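Local coordinates for protein putative SAM-dependent O-methyltranferase (Podospora anserina, PDB 4YMH) that probably transfers a methyl group from S-adenosylmethionine to a hydroxyl oxygen of its substrate, as a cation-dependent O-methyltransferase, at residues E71-W83 with E98-F111. Numbering follows the deposited sequence.
Sequences EIGCYSGYSALAW and EYSPKMIAASREAF. With SAH (S-adenosyl-L-homocysteine), chain E.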
# COMPACT_ATOMS: atom_id res chain seq x y z
N GLU A 71 9.35 1.83 -16.15
CA GLU A 71 8.34 0.79 -16.15
C GLU A 71 8.80 -0.37 -17.03
O GLU A 71 9.28 -0.18 -18.14
CB GLU A 71 7.02 1.37 -16.64
CG GLU A 71 6.08 0.39 -17.27
CD GLU A 71 4.76 1.02 -17.61
OE1 GLU A 71 4.42 1.10 -18.82
OE2 GLU A 71 4.05 1.42 -16.67
N ILE A 72 8.69 -1.59 -16.51
CA ILE A 72 9.08 -2.76 -17.29
C ILE A 72 7.80 -3.53 -17.60
O ILE A 72 7.15 -4.04 -16.69
CB ILE A 72 10.10 -3.64 -16.54
CG1 ILE A 72 11.26 -2.78 -16.01
CG2 ILE A 72 10.63 -4.74 -17.45
CD1 ILE A 72 12.34 -3.58 -15.27
N GLY A 73 7.44 -3.57 -18.89
CA GLY A 73 6.21 -4.21 -19.34
C GLY A 73 5.14 -3.17 -19.63
O GLY A 73 4.40 -2.77 -18.75
N CYS A 74 5.06 -2.74 -20.89
CA CYS A 74 4.17 -1.64 -21.25
C CYS A 74 2.75 -2.12 -21.59
O CYS A 74 1.77 -1.43 -21.27
CB CYS A 74 4.75 -0.87 -22.44
SG CYS A 74 3.84 0.63 -22.88
N TYR A 75 2.66 -3.31 -22.19
CA TYR A 75 1.41 -3.83 -22.79
C TYR A 75 0.76 -2.78 -23.69
O TYR A 75 1.33 -2.43 -24.72
CB TYR A 75 0.43 -4.30 -21.71
CG TYR A 75 -0.71 -5.12 -22.26
CD1 TYR A 75 -0.46 -6.28 -22.99
CD2 TYR A 75 -2.03 -4.75 -22.06
CE1 TYR A 75 -1.50 -7.05 -23.51
CE2 TYR A 75 -3.08 -5.51 -22.58
CZ TYR A 75 -2.80 -6.65 -23.29
OH TYR A 75 -3.83 -7.41 -23.80
N SER A 76 -0.41 -2.27 -23.30
CA SER A 76 -1.10 -1.30 -24.17
C SER A 76 -0.87 0.16 -23.76
O SER A 76 -1.42 1.08 -24.37
CB SER A 76 -2.61 -1.58 -24.19
OG SER A 76 -3.26 -0.99 -23.08
N GLY A 77 -0.04 0.38 -22.74
CA GLY A 77 0.30 1.72 -22.30
C GLY A 77 -0.52 2.28 -21.14
O GLY A 77 -0.33 3.43 -20.74
N TYR A 78 -1.43 1.48 -20.60
CA TYR A 78 -2.30 1.93 -19.51
C TYR A 78 -1.54 2.44 -18.29
O TYR A 78 -1.83 3.54 -17.79
CB TYR A 78 -3.25 0.80 -19.08
CG TYR A 78 -4.11 1.12 -17.87
CD1 TYR A 78 -5.13 2.07 -17.95
CD2 TYR A 78 -3.92 0.46 -16.66
CE1 TYR A 78 -5.92 2.35 -16.85
CE2 TYR A 78 -4.72 0.74 -15.55
CZ TYR A 78 -5.72 1.69 -15.65
OH TYR A 78 -6.52 1.99 -14.57
N SER A 79 -0.57 1.67 -17.80
CA SER A 79 0.14 2.10 -16.60
C SER A 79 1.10 3.25 -16.93
O SER A 79 1.26 4.16 -16.12
CB SER A 79 0.89 0.94 -15.92
OG SER A 79 1.78 0.26 -16.79
N ALA A 80 1.69 3.25 -18.13
CA ALA A 80 2.49 4.41 -18.55
C ALA A 80 1.65 5.70 -18.56
O ALA A 80 2.13 6.76 -18.13
CB ALA A 80 3.11 4.17 -19.94
N LEU A 81 0.41 5.62 -19.05
CA LEU A 81 -0.44 6.80 -19.08
C LEU A 81 -0.89 7.19 -17.67
O LEU A 81 -1.10 8.39 -17.40
CB LEU A 81 -1.64 6.58 -20.00
CG LEU A 81 -1.28 6.50 -21.49
CD1 LEU A 81 -2.47 6.03 -22.33
CD2 LEU A 81 -0.77 7.84 -22.00
N ALA A 82 -1.04 6.21 -16.78
CA ALA A 82 -1.32 6.53 -15.38
C ALA A 82 -0.17 7.34 -14.77
O ALA A 82 -0.40 8.38 -14.14
CB ALA A 82 -1.58 5.27 -14.56
N TRP A 83 1.06 6.86 -14.95
CA TRP A 83 2.24 7.59 -14.45
C TRP A 83 2.31 8.99 -15.05
O TRP A 83 2.62 9.98 -14.36
CB TRP A 83 3.53 6.82 -14.78
CG TRP A 83 3.62 5.42 -14.22
CD1 TRP A 83 3.91 4.28 -14.91
CD2 TRP A 83 3.42 5.02 -12.85
NE1 TRP A 83 3.90 3.20 -14.06
CE2 TRP A 83 3.60 3.63 -12.80
CE3 TRP A 83 3.11 5.71 -11.67
CZ2 TRP A 83 3.48 2.90 -11.60
CZ3 TRP A 83 2.99 5.00 -10.50
CH2 TRP A 83 3.18 3.60 -10.47
N GLU A 98 9.28 -2.60 -23.53
CA GLU A 98 8.33 -3.58 -24.06
C GLU A 98 8.94 -4.41 -25.18
O GLU A 98 9.69 -3.87 -26.00
CB GLU A 98 7.06 -2.87 -24.55
CG GLU A 98 6.06 -3.78 -25.28
CD GLU A 98 5.50 -4.89 -24.40
OE1 GLU A 98 5.05 -4.60 -23.26
OE2 GLU A 98 5.51 -6.07 -24.84
N TYR A 99 8.60 -5.68 -25.28
CA TYR A 99 9.15 -6.51 -26.36
C TYR A 99 8.19 -6.99 -27.42
O TYR A 99 8.60 -7.39 -28.46
CB TYR A 99 9.95 -7.68 -25.81
CG TYR A 99 9.19 -8.91 -25.48
CD1 TYR A 99 9.74 -10.16 -25.69
CD2 TYR A 99 7.94 -8.85 -24.93
CE1 TYR A 99 9.07 -11.30 -25.34
CE2 TYR A 99 7.25 -9.98 -24.60
CZ TYR A 99 7.80 -11.20 -24.80
OH TYR A 99 7.12 -12.35 -24.47
N SER A 100 6.92 -6.95 -27.15
CA SER A 100 5.96 -7.47 -28.14
C SER A 100 5.64 -6.46 -29.24
O SER A 100 5.10 -5.39 -28.96
CB SER A 100 4.66 -7.89 -27.45
OG SER A 100 3.61 -8.03 -28.39
N PRO A 101 5.95 -6.80 -30.51
CA PRO A 101 5.67 -5.92 -31.65
C PRO A 101 4.23 -5.42 -31.67
O PRO A 101 3.97 -4.22 -31.83
CB PRO A 101 5.95 -6.83 -32.86
CG PRO A 101 6.94 -7.81 -32.36
CD PRO A 101 6.60 -8.06 -30.92
N LYS A 102 3.29 -6.35 -31.49
CA LYS A 102 1.87 -6.03 -31.42
C LYS A 102 1.58 -4.95 -30.35
O LYS A 102 0.88 -3.95 -30.63
CB LYS A 102 1.09 -7.31 -31.13
CG LYS A 102 -0.35 -7.13 -30.70
CD LYS A 102 -1.00 -8.49 -30.46
CE LYS A 102 -0.21 -9.32 -29.45
NZ LYS A 102 -0.81 -10.67 -29.21
N MET A 103 2.13 -5.13 -29.16
CA MET A 103 1.84 -4.20 -28.06
C MET A 103 2.61 -2.89 -28.21
O MET A 103 2.13 -1.84 -27.80
CB MET A 103 2.15 -4.83 -26.70
CG MET A 103 1.29 -6.05 -26.38
SD MET A 103 -0.39 -6.02 -27.09
CE MET A 103 -1.16 -4.67 -26.16
N ILE A 104 3.78 -2.94 -28.83
CA ILE A 104 4.54 -1.74 -29.15
C ILE A 104 3.76 -0.84 -30.14
O ILE A 104 3.63 0.36 -29.92
CB ILE A 104 5.92 -2.10 -29.75
CG1 ILE A 104 6.85 -2.62 -28.65
CG2 ILE A 104 6.54 -0.90 -30.48
CD1 ILE A 104 8.06 -3.34 -29.18
N ALA A 105 3.24 -1.44 -31.20
CA ALA A 105 2.41 -0.71 -32.16
C ALA A 105 1.19 -0.10 -31.46
O ALA A 105 0.90 1.11 -31.61
CB ALA A 105 1.98 -1.61 -33.30
N ALA A 106 0.49 -0.94 -30.69
CA ALA A 106 -0.66 -0.48 -29.91
C ALA A 106 -0.34 0.73 -29.02
O ALA A 106 -1.07 1.73 -29.00
CB ALA A 106 -1.21 -1.62 -29.05
N SER A 107 0.76 0.63 -28.27
CA SER A 107 1.15 1.65 -27.32
C SER A 107 1.58 2.95 -27.98
O SER A 107 1.20 4.02 -27.51
CB SER A 107 2.27 1.14 -26.43
OG SER A 107 1.78 0.17 -25.53
N ARG A 108 2.40 2.86 -29.02
CA ARG A 108 2.82 4.07 -29.74
C ARG A 108 1.60 4.81 -30.28
O ARG A 108 1.49 6.04 -30.14
CB ARG A 108 3.79 3.73 -30.87
CG ARG A 108 5.09 3.15 -30.37
CD ARG A 108 6.18 3.21 -31.45
NE ARG A 108 7.42 2.61 -30.97
CZ ARG A 108 8.22 3.16 -30.05
NH1 ARG A 108 7.92 4.33 -29.51
NH2 ARG A 108 9.33 2.53 -29.68
N GLU A 109 0.68 4.07 -30.89
CA GLU A 109 -0.54 4.71 -31.37
C GLU A 109 -1.31 5.35 -30.20
O GLU A 109 -1.76 6.49 -30.29
CB GLU A 109 -1.41 3.71 -32.14
CG GLU A 109 -2.85 4.12 -32.31
CD GLU A 109 -3.67 3.09 -33.08
OE1 GLU A 109 -3.12 2.01 -33.39
OE2 GLU A 109 -4.85 3.36 -33.37
N ALA A 110 -1.42 4.62 -29.09
CA ALA A 110 -2.12 5.13 -27.91
C ALA A 110 -1.51 6.44 -27.37
O ALA A 110 -2.23 7.39 -27.04
CB ALA A 110 -2.13 4.07 -26.81
N PHE A 111 -0.19 6.47 -27.27
CA PHE A 111 0.53 7.62 -26.76
C PHE A 111 0.27 8.82 -27.67
O PHE A 111 -0.02 9.92 -27.18
CB PHE A 111 2.03 7.33 -26.66
CG PHE A 111 2.39 6.30 -25.61
CD1 PHE A 111 1.58 6.09 -24.50
CD2 PHE A 111 3.54 5.54 -25.74
CE1 PHE A 111 1.91 5.14 -23.53
CE2 PHE A 111 3.88 4.58 -24.79
CZ PHE A 111 3.06 4.38 -23.68
N SAH E . 1.88 -2.66 -17.22
CA SAH E . 0.73 -2.97 -18.02
CB SAH E . 0.60 -4.47 -18.27
CG SAH E . 1.88 -5.24 -18.55
SD SAH E . 1.52 -6.90 -18.99
C SAH E . -0.53 -2.48 -17.36
O SAH E . -1.53 -2.30 -18.02
OXT SAH E . -0.53 -2.28 -16.16
C5' SAH E . 3.16 -7.44 -19.24
C4' SAH E . 3.81 -6.91 -20.51
O4' SAH E . 5.19 -7.25 -20.50
C3' SAH E . 3.25 -7.53 -21.76
O3' SAH E . 2.83 -6.54 -22.67
C2' SAH E . 4.38 -8.33 -22.34
O2' SAH E . 4.36 -8.42 -23.73
C1' SAH E . 5.61 -7.65 -21.79
N9 SAH E . 6.78 -8.53 -21.67
C8 SAH E . 6.81 -9.80 -21.33
N7 SAH E . 8.04 -10.26 -21.33
C5 SAH E . 8.83 -9.27 -21.65
C6 SAH E . 10.27 -9.07 -21.82
N6 SAH E . 11.08 -10.09 -21.63
N1 SAH E . 10.72 -7.87 -22.16
C2 SAH E . 9.88 -6.86 -22.33
N3 SAH E . 8.57 -6.95 -22.19
C4 SAH E . 8.00 -8.12 -21.86
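Glu98 reaches from the end of the second strand of a Rossmann-like class I methyltransferase fold to the turn 74-77, which follows the first strand and its glycine, Gly73. Glu98 OE1 accepts Tyr75 N at 2.9 Å, from 41° above the carboxylate plane, and more weakly Cys74 N; the same oxygen takes SAH O3'. Glu98 OE2 receives SAH O2' at 2.8 Å and, on its anti lone pair, Ser100 N. With CG anti to the backbone N (chi1 173°) and the chain bent at chi2, the carboxylate sits between turn and ribose, an acidic residue at the end of the second strand that holds both ribose hydroxyls, as in many class I methyltransferases. A glutamine here would probably put an amide NH2 against one group of donors, leaving a ribose hydroxyl or the turn's N-H groups without their acceptor.

Met103, folded at chi2 and chi3, brings CE over one face of the Tyr75 ring, 3.6 Å from its centroid, a CH-pi contact with SD lying obliquely nearby. SAH O3' lies at the edge of that ring, whose OH bonds Asp44.

Farther along helix 101-114 the packing is apolar, against the turn and the start of helix 78-86. Phe111 takes Leu81 CD2 at its edge, while Ala80 CB and Cys74 SG approach obliquely. At Gly77 a side chain would crowd this ring. Between the two patches, Ser107 OG lies 2.8 Å from Tyr75 O.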